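Local coordinates for protein galactokinase (Bifidobacterium longum subsp. infantis ATCC 15697 = JCM 1222 = DSM 20088, PDB 6TEQ) that probably phosphorylates galactose at the expense of ATP as a GHMP-family kinase, and binds 2-deoxy-2-fluoro-galactose in its sugar site, at residues Gly45-Tyr50 and Gly246-Arg251; Tyr50-Cys55 and Val264-Val269; Val300-Thr305 and Asp334-Asp339; Tyr340-Pro345 and Gly367-Ser372. All blocks are in the same frame, centred on the assembly; numbering follows the deposited sequence. Where two conformers were deposited one is given.

Overall arrangement
Contact 1 closes a long loop of about 195 residues, bringing the galactose-binding turn between strands 33-42 and 54-70 against the first turn of helix 247-262. Contact 2 starts at Y50, where contact 1 leaves off, and reaches on to the start of helix 267-276, so the two loops cross. Contacts 3 and 4 follow in series, closing loops of 28 and 21 residues: contact 3 pairs helices 294-318 and 322-338, and contact 4 joins the loop leaving that second helix to the glycine-rich loop before strand 372-378. H302 of contact 3 bonds to the sugar-binding turn and L336 packs on it, while Y340 and G367 of contact 4 bond to Y50 and H47. Contacts 1 and 4 both touch the sugar.

Contact 1: Gly45-Tyr50 and Gly246-Arg251; sequences GEHTDY and GQYAQR. With GAF (2-deoxy-2-fluoro-alpha-D-galactopyranose), chain M.
The sugar hydroxyl O4 is approached from both segments: D49 OD1 lies 2.7 Å from GAF O4, and Y248 OH meets the same GAF O4 at 2.8 Å, in the plane of its own ring. The other carboxylate oxygen of D49 turns to the neighbouring hydroxyl, OD2 standing 2.6 Å from GAF O3, and the strongest polar partner of D49 is L190, outside the two segments. On the exocyclic arm beside O4, H47 N donates to GAF O6 over 2.9 Å in an almost straight bond (176°), and E46 OE1 also approaches this oxygen closely. Between these polar points lies an aromatic cluster. The imidazole of H47 spreads one face over GAF C6, while its CE1 meets Y248 CD1 rim to rim at 3.6 Å. The edge of Y50 points at the face of Y248 in an offset edge-to-face pair, planes 83° apart, with Y50 CD2 3.3 Å from Y248 OH. Y248 can reach the sugar from the first turn of helix 247-262 because its CG stands anti to the backbone N (chi1 174°), carrying the ring outward. The rotation of the H47 ring is fixed at both nitrogens: ND1 shares a 2.6 Å hydrogen bond with Y50 OH, and NE2 bonds to the carbonyl of G367. Y50 OH is bonded to Y340 OH as well, and R251, whose CB borders this hydroxyl, sends its guanidinium group on to the carbonyls of Y340 and E341. Backbone, carboxylates and aromatic rings thus form part of the galactose pocket of the galactokinase subfamily, with the galactose-binding signature as one wall.

Contact 2: Tyr50-Cys55 and Val264-Val269; sequences YNAGLC and VANLRV
N51 and L267 approach to 5.5 Å between their CA atoms and, two residues on in the turn and one on in the helix, G53 and R268 come to 5.4 Å, where the turn that leads into strand 54-70 lies against the N terminus of helix 267-276. This is an N-capped helix start: N266 accepts from V269 N with OD1. A bond from R268 N to N51 O, 3.2 Å long, is weak. A52, in left-handed backbone conformation, presses its methyl onto the flat side chain of the cap residue, CB lying 3.4 Å from N266 CG. R268 does most of the gripping. Its CG is anti to the backbone N, and the bend at chi2 (69°) folds the chain back along the A52 carbonyl, to which NH1 donates over 2.8 Å. L54 CG lies over one face of the guanidinium group, toward its rim, and L54 CD2 comes within 3.8 Å of R268 NH2, while D207 and D272 form salt bridges to NH1 and NE. A leucine in place of R268 would probably leave the A52 carbonyl without this donor and the carboxylates of D207 and D272 without their positive mate. On the other side of the turn, N51 gives its ND2 to the carbonyl of H47, and its OD1 faces L267, with CD1 of the leucine running alongside. A water bridges the two residues, donating to N51 OD1 and accepting from L267 N, 2.8 Å from each.

Contact 3: Val300-Thr305 and Asp334-Asp339; sequences VRHVVT and DSLAAD
R301 takes D339 side-on with two nitrogens, NE donating to OD2 at 2.8 Å and R301 NH2 to D339 OD1 at 2.7 Å. Both oxygens lie close to the guanidinium plane, but the carboxylate is twisted 43° against it: OD1 is met on its syn side, OD2 from above the carboxylate plane. The bend at chi3 of R301 turns the edge of the group toward the aspartate. An alanine here would probably leave D339 without its charged mate and let its carboxylate turn. A water ties D339 into the interface, donating to OD2 and to T305 OG1 and pairing with S335 OG. That hydroxyl also shares a 2.7 Å hydrogen bond with H302 ND1, lying near the plane of the imidazole. The two helices, consecutive in the chain, form an antiparallel helical hairpin, the axes of the short segments 9.6 Å apart at closest approach, with 167° between their directions. H302 is the central residue of the packing: with CG anti to the backbone N (chi1 167°), its ring reaches across to helix 322-338, where L336 CD2 lies 3.5 Å from H302 CE1, and its CB sits 4.1 Å from D339 CB. The second ring nitrogen, NE2, donates to the carbonyl of E46 in the sugar-binding loop. L336 packs on E46 and H47 too, and the Y340 ring meets that of H302.

Contact 4: Tyr340-Pro345 and Gly367-Ser372; sequences YEVTVP and GGFGGS. With GAF (2-deoxy-2-fluoro-alpha-D-galactopyranose), chain M.
V342 lies over one face of the F369 ring in a CH-pi contact, CB 4.1 Å from the ring centroid and 22° off the normal, displaced toward the rim. The valine branch CG1 reaches furthest across, 3.5 Å from F369 CZ, while Q247 and R251 of helix 247-262 also touch the phenyl group. CB of F369 starts away from V342, and chi1 (-52°, CG beside the backbone N) brings the ring back; the backbone here is left-handed, and F369 N donates to V342 O at 2.8 Å in a fairly straight bond (162°). G368 CA makes a CA-H...O contact with this same oxygen, and a side chain on that glycine would collide with it. Further along, the two branches of V344 meet the loop backbone, CG1 lying 3.8 Å from F369 C and CG2 3.9 Å from G370 N. G367 presents its bare CA to the sugar, 3.1 Å from GAF O5. Residues 367-371 belong to the glycine-rich motif of the GHMP kinase C-terminal region. With one backbone bond and mainly apolar contacts, the interface relies on shape: glycines allow the loop to run close to both V342 and the sugar, where a CB at G367 would crowd GAF O5.

Contact 1: Gly45-Tyr50 and Gly246-Arg251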
# COMPACT_ATOMS: atom_id res chain seq x y z
N GLY A 45 10.39 -1.43 5.29
CA GLY A 45 10.92 -0.95 4.01
C GLY A 45 10.05 0.17 3.51
O GLY A 45 9.42 0.05 2.48
N GLU A 46 10.05 1.23 4.27
CA GLU A 46 9.17 2.37 4.07
C GLU A 46 9.95 3.52 3.47
O GLU A 46 11.11 3.81 3.81
CB GLU A 46 8.57 2.80 5.40
CG GLU A 46 7.16 3.34 5.28
CD GLU A 46 6.17 2.20 5.00
OE1 GLU A 46 5.82 1.99 3.80
OE2 GLU A 46 5.79 1.46 5.97
N HIS A 47 9.32 4.08 2.46
CA HIS A 47 9.90 5.17 1.69
C HIS A 47 11.15 4.70 0.96
O HIS A 47 12.07 5.52 0.74
CB HIS A 47 10.02 6.38 2.52
CG HIS A 47 8.77 7.12 2.73
ND1 HIS A 47 8.20 7.95 1.76
CD2 HIS A 47 7.89 7.12 3.78
CE1 HIS A 47 7.06 8.40 2.26
NE2 HIS A 47 6.85 7.92 3.45
N THR A 48 11.15 3.46 0.54
CA THR A 48 12.25 2.86 -0.21
C THR A 48 11.82 2.49 -1.62
O THR A 48 12.69 2.37 -2.48
CB THR A 48 12.74 1.59 0.50
OG1 THR A 48 11.66 0.68 0.69
CG2 THR A 48 13.35 1.88 1.85
N ASP A 49 10.54 2.28 -1.88
CA ASP A 49 10.12 1.82 -3.22
C ASP A 49 10.58 2.76 -4.34
O ASP A 49 11.15 2.26 -5.35
CB ASP A 49 8.65 1.49 -3.25
CG ASP A 49 7.64 2.58 -2.98
OD1 ASP A 49 8.03 3.60 -2.43
OD2 ASP A 49 6.46 2.36 -3.39
N TYR A 50 10.33 4.04 -4.21
CA TYR A 50 10.63 5.02 -5.27
C TYR A 50 12.13 5.32 -5.26
O TYR A 50 12.59 6.01 -6.16
CB TYR A 50 9.78 6.28 -5.10
CG TYR A 50 9.80 6.95 -3.74
CD1 TYR A 50 10.92 7.71 -3.36
CD2 TYR A 50 8.72 6.84 -2.86
CE1 TYR A 50 10.99 8.31 -2.11
CE2 TYR A 50 8.73 7.49 -1.63
CZ TYR A 50 9.88 8.21 -1.26
OH TYR A 50 9.88 8.85 -0.05
N GLY A 246 1.40 17.66 -0.76
CA GLY A 246 2.74 17.96 -1.30
C GLY A 246 3.83 17.33 -0.45
O GLY A 246 5.01 17.37 -0.86
N GLN A 247 3.52 16.86 0.74
CA GLN A 247 4.60 16.35 1.65
C GLN A 247 5.27 15.12 1.01
O GLN A 247 6.50 15.00 1.05
CB GLN A 247 4.00 16.11 3.05
CG GLN A 247 3.49 17.39 3.72
CD GLN A 247 3.23 17.12 5.19
OE1 GLN A 247 2.10 16.78 5.58
NE2 GLN A 247 4.28 17.23 6.00
N TYR A 248 4.48 14.15 0.56
CA TYR A 248 5.01 12.87 0.03
C TYR A 248 5.82 13.20 -1.22
O TYR A 248 6.94 12.76 -1.36
CB TYR A 248 3.83 11.91 -0.19
CG TYR A 248 4.20 10.59 -0.86
CD1 TYR A 248 4.59 9.51 -0.11
CD2 TYR A 248 4.32 10.49 -2.23
CE1 TYR A 248 4.97 8.31 -0.70
CE2 TYR A 248 4.68 9.32 -2.85
CZ TYR A 248 5.05 8.22 -2.09
OH TYR A 248 5.42 7.11 -2.77
N ALA A 249 5.30 14.08 -2.07
CA ALA A 249 6.00 14.51 -3.29
C ALA A 249 7.32 15.15 -2.91
O ALA A 249 8.33 14.94 -3.66
CB ALA A 249 5.15 15.46 -4.10
N GLN A 250 7.34 15.96 -1.84
CA GLN A 250 8.61 16.63 -1.45
C GLN A 250 9.63 15.53 -1.09
O GLN A 250 10.77 15.59 -1.62
CB GLN A 250 8.43 17.64 -0.31
CG GLN A 250 9.73 18.38 0.03
CD GLN A 250 10.41 19.07 -1.13
OE1 GLN A 250 9.90 20.08 -1.66
NE2 GLN A 250 11.54 18.51 -1.56
N ARG A 251 9.25 14.55 -0.28
CA ARG A 251 10.24 13.51 0.13
C ARG A 251 10.87 12.89 -1.13
O ARG A 251 12.12 12.72 -1.18
CB ARG A 251 9.61 12.45 1.02
CG ARG A 251 9.06 12.97 2.33
CD ARG A 251 10.18 13.47 3.24
NE ARG A 251 9.61 13.97 4.49
CZ ARG A 251 8.99 15.12 4.62
NH1 ARG A 251 8.82 15.93 3.58
NH2 ARG A 251 8.45 15.44 5.77
C1 GAF M . 2.75 5.46 0.03
C2 GAF M . 3.02 5.13 -1.42
F2 GAF M . 1.83 4.92 -2.05
C3 GAF M . 3.89 3.90 -1.57
O3 GAF M . 4.33 3.80 -2.89
C4 GAF M . 5.17 4.01 -0.68
O4 GAF M . 6.09 4.99 -1.13
C5 GAF M . 4.74 4.31 0.72
O5 GAF M . 3.99 5.50 0.75
C6 GAF M . 5.90 4.46 1.68
O6 GAF M . 6.65 3.25 1.80
O1 GAF M . 1.89 4.42 0.46

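Contact 2: Tyr50-Cys55 and Val264-Val269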
# COMPACT_ATOMS: atom_id res chain seq x y z
N TYR A 50 10.33 4.04 -4.21
CA TYR A 50 10.63 5.02 -5.27
C TYR A 50 12.13 5.32 -5.26
O TYR A 50 12.59 6.01 -6.16
CB TYR A 50 9.78 6.28 -5.10
CG TYR A 50 9.80 6.95 -3.74
CD1 TYR A 50 10.92 7.71 -3.36
CD2 TYR A 50 8.72 6.84 -2.86
CE1 TYR A 50 10.99 8.31 -2.11
CE2 TYR A 50 8.73 7.49 -1.63
CZ TYR A 50 9.88 8.21 -1.26
OH TYR A 50 9.88 8.85 -0.05
N ASN A 51 12.88 4.75 -4.30
CA ASN A 51 14.37 4.79 -4.27
C ASN A 51 14.99 3.48 -4.79
O ASN A 51 16.19 3.26 -4.53
CB ASN A 51 14.82 5.09 -2.85
CG ASN A 51 14.52 6.52 -2.44
OD1 ASN A 51 14.91 7.43 -3.17
ND2 ASN A 51 13.79 6.69 -1.33
N ALA A 52 14.22 2.60 -5.43
CA ALA A 52 14.68 1.31 -6.00
C ALA A 52 15.12 0.38 -4.86
O ALA A 52 16.02 -0.46 -5.04
CB ALA A 52 15.81 1.53 -7.01
N GLY A 53 14.51 0.51 -3.67
CA GLY A 53 14.92 -0.24 -2.50
C GLY A 53 14.16 -1.54 -2.36
O GLY A 53 13.63 -2.07 -3.33
N LEU A 54 14.19 -2.03 -1.15
CA LEU A 54 13.51 -3.27 -0.73
C LEU A 54 12.30 -2.89 0.09
O LEU A 54 12.36 -1.92 0.88
CB LEU A 54 14.39 -4.17 0.13
CG LEU A 54 15.66 -4.63 -0.57
CD1 LEU A 54 16.54 -5.41 0.39
CD2 LEU A 54 15.34 -5.47 -1.79
N CYS A 55 11.24 -3.71 -0.04
CA CYS A 55 9.98 -3.56 0.75
C CYS A 55 9.53 -4.94 1.18
O CYS A 55 10.02 -5.95 0.63
CB CYS A 55 8.88 -2.86 -0.04
SG CYS A 55 9.45 -1.40 -0.96
N VAL A 264 24.40 8.99 -8.80
CA VAL A 264 23.87 7.64 -8.84
C VAL A 264 22.48 7.70 -9.42
O VAL A 264 21.77 8.69 -9.28
CB VAL A 264 23.89 6.94 -7.46
CG1 VAL A 264 25.34 6.71 -7.00
CG2 VAL A 264 23.14 7.73 -6.38
N ALA A 265 22.08 6.62 -10.04
CA ALA A 265 20.73 6.59 -10.68
C ALA A 265 19.64 6.57 -9.59
O ALA A 265 18.52 7.11 -9.85
CB ALA A 265 20.57 5.38 -11.52
N ASN A 266 19.96 5.98 -8.44
CA ASN A 266 18.99 5.89 -7.32
C ASN A 266 19.72 5.61 -6.01
O ASN A 266 20.87 5.13 -6.02
CB ASN A 266 17.88 4.87 -7.59
CG ASN A 266 18.41 3.51 -7.99
OD1 ASN A 266 19.06 2.89 -7.17
ND2 ASN A 266 18.17 3.05 -9.22
N LEU A 267 19.03 5.80 -4.87
CA LEU A 267 19.71 5.65 -3.58
C LEU A 267 20.00 4.20 -3.27
O LEU A 267 20.75 3.94 -2.34
CB LEU A 267 18.92 6.35 -2.49
CG LEU A 267 18.95 7.89 -2.60
CD1 LEU A 267 18.02 8.54 -1.59
CD2 LEU A 267 20.34 8.49 -2.48
N ARG A 268 19.35 3.27 -3.93
CA ARG A 268 19.71 1.85 -3.74
C ARG A 268 21.15 1.61 -4.14
O ARG A 268 21.80 0.79 -3.47
CB ARG A 268 18.77 0.98 -4.51
CG ARG A 268 19.13 -0.49 -4.52
CD ARG A 268 18.96 -1.19 -3.17
NE ARG A 268 19.10 -2.64 -3.34
CZ ARG A 268 18.14 -3.45 -3.75
NH1 ARG A 268 16.98 -2.97 -4.14
NH2 ARG A 268 18.40 -4.74 -3.90
N VAL A 269 21.63 2.24 -5.21
CA VAL A 269 23.09 2.16 -5.53
C VAL A 269 23.93 2.56 -4.30
O VAL A 269 24.84 1.85 -3.91
CB VAL A 269 23.42 3.07 -6.72
CG1 VAL A 269 24.93 2.98 -7.00
CG2 VAL A 269 22.56 2.81 -7.93
O HOH W 1 16.68 7.29 -5.33

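Contact 3: Val300-Thr305 and Asp334-Asp339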
# COMPACT_ATOMS: atom_id res chain seq x y z
N VAL A 300 18.51 10.59 3.37
CA VAL A 300 19.43 9.53 2.85
C VAL A 300 19.76 8.51 3.93
O VAL A 300 19.67 7.29 3.70
CB VAL A 300 20.69 10.11 2.18
CG1 VAL A 300 21.76 9.03 1.85
CG2 VAL A 300 20.25 10.81 0.92
N ARG A 301 20.01 8.95 5.14
CA ARG A 301 20.29 8.00 6.24
C ARG A 301 19.07 7.08 6.42
O ARG A 301 19.24 5.89 6.61
CB ARG A 301 20.71 8.75 7.50
CG ARG A 301 20.92 7.84 8.69
CD ARG A 301 21.69 8.54 9.77
NE ARG A 301 20.90 9.59 10.28
CZ ARG A 301 21.33 10.78 10.55
NH1 ARG A 301 22.62 11.05 10.31
NH2 ARG A 301 20.48 11.70 10.99
N HIS A 302 17.85 7.63 6.45
CA HIS A 302 16.65 6.80 6.56
C HIS A 302 16.73 5.79 5.43
O HIS A 302 16.54 4.62 5.72
CB HIS A 302 15.36 7.63 6.46
CG HIS A 302 14.23 6.69 6.27
ND1 HIS A 302 13.79 5.93 7.28
CD2 HIS A 302 13.55 6.35 5.17
CE1 HIS A 302 12.91 5.04 6.83
NE2 HIS A 302 12.71 5.31 5.52
N VAL A 303 16.90 6.22 4.14
CA VAL A 303 16.68 5.26 3.04
C VAL A 303 17.71 4.12 3.17
O VAL A 303 17.39 2.94 2.98
CB VAL A 303 16.74 5.96 1.69
CG1 VAL A 303 16.71 4.96 0.57
CG2 VAL A 303 15.58 6.94 1.55
N VAL A 304 18.93 4.49 3.48
CA VAL A 304 20.04 3.52 3.48
C VAL A 304 19.81 2.54 4.61
O VAL A 304 19.92 1.35 4.38
CB VAL A 304 21.38 4.24 3.64
CG1 VAL A 304 22.48 3.30 4.07
CG2 VAL A 304 21.72 4.97 2.38
N THR A 305 19.52 3.01 5.80
CA THR A 305 19.34 2.14 6.99
C THR A 305 18.07 1.29 6.82
O THR A 305 18.03 0.15 7.25
CB THR A 305 19.41 2.90 8.31
OG1 THR A 305 18.33 3.83 8.39
CG2 THR A 305 20.77 3.57 8.50
N ASP A 334 11.39 4.73 14.26
CA ASP A 334 12.17 5.81 14.83
C ASP A 334 12.87 6.58 13.72
O ASP A 334 13.00 7.84 13.83
CB ASP A 334 13.17 5.32 15.88
CG ASP A 334 12.56 4.73 17.12
OD1 ASP A 334 11.33 4.88 17.33
OD2 ASP A 334 13.38 4.19 17.89
N SER A 335 13.31 5.89 12.70
CA SER A 335 13.94 6.54 11.55
C SER A 335 12.90 7.39 10.79
O SER A 335 13.23 8.48 10.35
CB SER A 335 14.51 5.50 10.68
OG SER A 335 15.20 6.04 9.58
N LEU A 336 11.72 6.84 10.56
CA LEU A 336 10.65 7.58 9.86
C LEU A 336 10.28 8.83 10.66
O LEU A 336 9.98 9.83 10.04
CB LEU A 336 9.46 6.70 9.68
CG LEU A 336 9.65 5.64 8.62
CD1 LEU A 336 8.69 4.49 8.77
CD2 LEU A 336 9.64 6.18 7.20
N ALA A 337 10.32 8.77 11.98
CA ALA A 337 9.95 9.95 12.80
C ALA A 337 11.07 10.99 12.81
O ALA A 337 10.75 12.20 12.59
CB ALA A 337 9.61 9.48 14.18
N ALA A 338 12.30 10.55 13.06
CA ALA A 338 13.40 11.52 13.28
C ALA A 338 14.09 11.92 11.99
O ALA A 338 14.46 13.11 11.85
CB ALA A 338 14.45 10.99 14.19
N ASP A 339 14.39 10.97 11.13
CA ASP A 339 15.18 11.24 9.91
C ASP A 339 14.23 11.58 8.76
O ASP A 339 14.59 12.40 7.96
CB ASP A 339 16.14 10.11 9.60
CG ASP A 339 17.42 10.22 10.43
OD1 ASP A 339 17.76 11.37 10.90
OD2 ASP A 339 18.12 9.21 10.56
O HOH W 2 17.83 6.58 9.91

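Contact 4: Tyr340-Pro345 and Gly367-Ser372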
# COMPACT_ATOMS: atom_id res chain seq x y z
N TYR A 340 13.21 10.75 8.53
CA TYR A 340 12.31 11.01 7.38
C TYR A 340 11.20 12.00 7.70
O TYR A 340 10.68 12.67 6.73
CB TYR A 340 11.78 9.73 6.78
CG TYR A 340 11.84 9.68 5.29
CD1 TYR A 340 13.08 9.73 4.63
CD2 TYR A 340 10.68 9.64 4.50
CE1 TYR A 340 13.17 9.73 3.27
CE2 TYR A 340 10.78 9.63 3.11
CZ TYR A 340 12.03 9.63 2.50
OH TYR A 340 12.13 9.64 1.14
N GLU A 341 10.92 12.24 8.98
CA GLU A 341 9.98 13.32 9.42
C GLU A 341 8.64 13.12 8.71
O GLU A 341 8.08 14.08 8.16
CB GLU A 341 10.60 14.69 9.24
CG GLU A 341 11.80 14.90 10.14
CD GLU A 341 12.25 16.34 10.01
OE1 GLU A 341 13.00 16.64 9.03
OE2 GLU A 341 11.70 17.19 10.76
N VAL A 342 8.11 11.88 8.76
CA VAL A 342 6.77 11.60 8.16
C VAL A 342 5.78 11.11 9.21
O VAL A 342 4.76 10.59 8.84
CB VAL A 342 6.84 10.65 6.95
CG1 VAL A 342 7.71 11.21 5.85
CG2 VAL A 342 7.31 9.25 7.38
N THR A 343 6.08 11.25 10.48
CA THR A 343 5.12 10.87 11.52
C THR A 343 4.40 12.12 12.04
O THR A 343 4.75 13.27 11.70
CB THR A 343 5.79 10.09 12.65
OG1 THR A 343 6.63 10.95 13.42
CG2 THR A 343 6.53 8.86 12.14
N VAL A 344 3.38 11.86 12.82
CA VAL A 344 2.51 12.88 13.46
C VAL A 344 2.27 12.35 14.85
O VAL A 344 2.47 11.15 15.11
CB VAL A 344 1.21 13.12 12.67
CG1 VAL A 344 1.49 13.65 11.28
CG2 VAL A 344 0.33 11.87 12.61
N PRO A 345 1.77 13.21 15.77
CA PRO A 345 1.64 12.76 17.15
C PRO A 345 0.79 11.51 17.30
O PRO A 345 1.12 10.71 18.17
CB PRO A 345 1.01 13.97 17.84
CG PRO A 345 1.64 15.10 17.06
CD PRO A 345 1.61 14.66 15.61
N GLY A 367 2.73 5.55 3.82
CA GLY A 367 3.36 6.84 3.53
C GLY A 367 3.59 7.70 4.74
O GLY A 367 4.52 8.44 4.74
N GLY A 368 2.77 7.57 5.76
CA GLY A 368 2.86 8.46 6.91
C GLY A 368 1.93 9.65 6.85
O GLY A 368 0.94 9.62 6.10
N PHE A 369 2.27 10.67 7.66
CA PHE A 369 1.54 11.96 7.76
C PHE A 369 0.16 11.71 8.35
O PHE A 369 -0.66 12.62 8.32
CB PHE A 369 1.44 12.60 6.38
CG PHE A 369 2.75 12.73 5.67
CD1 PHE A 369 3.69 13.62 6.15
CD2 PHE A 369 3.00 12.01 4.51
CE1 PHE A 369 4.91 13.72 5.50
CE2 PHE A 369 4.20 12.15 3.85
CZ PHE A 369 5.15 13.02 4.34
N GLY A 370 -0.05 10.55 8.95
CA GLY A 370 -1.36 10.08 9.36
C GLY A 370 -1.46 8.60 9.11
O GLY A 370 -0.40 7.99 8.85
N GLY A 371 -2.67 8.06 9.22
CA GLY A 371 -2.93 6.68 8.84
C GLY A 371 -2.70 5.74 9.99
O GLY A 371 -3.16 5.99 11.10
N SER A 372 -2.04 4.62 9.68
CA SER A 372 -2.06 3.46 10.60
C SER A 372 -0.69 3.13 11.18
O SER A 372 0.37 3.40 10.54
CB SER A 372 -2.65 2.23 9.96
OG SER A 372 -3.93 2.46 9.40
C1 GAF M . 2.75 5.46 0.03
C2 GAF M . 3.02 5.13 -1.42
F2 GAF M . 1.83 4.92 -2.05
C3 GAF M . 3.89 3.90 -1.57
O3 GAF M . 4.33 3.80 -2.89
C4 GAF M . 5.17 4.01 -0.68
O4 GAF M . 6.09 4.99 -1.13
C5 GAF M . 4.74 4.31 0.72
O5 GAF M . 3.99 5.50 0.75
C6 GAF M . 5.90 4.46 1.68
O6 GAF M . 6.65 3.25 1.80
O1 GAF M . 1.89 4.42 0.46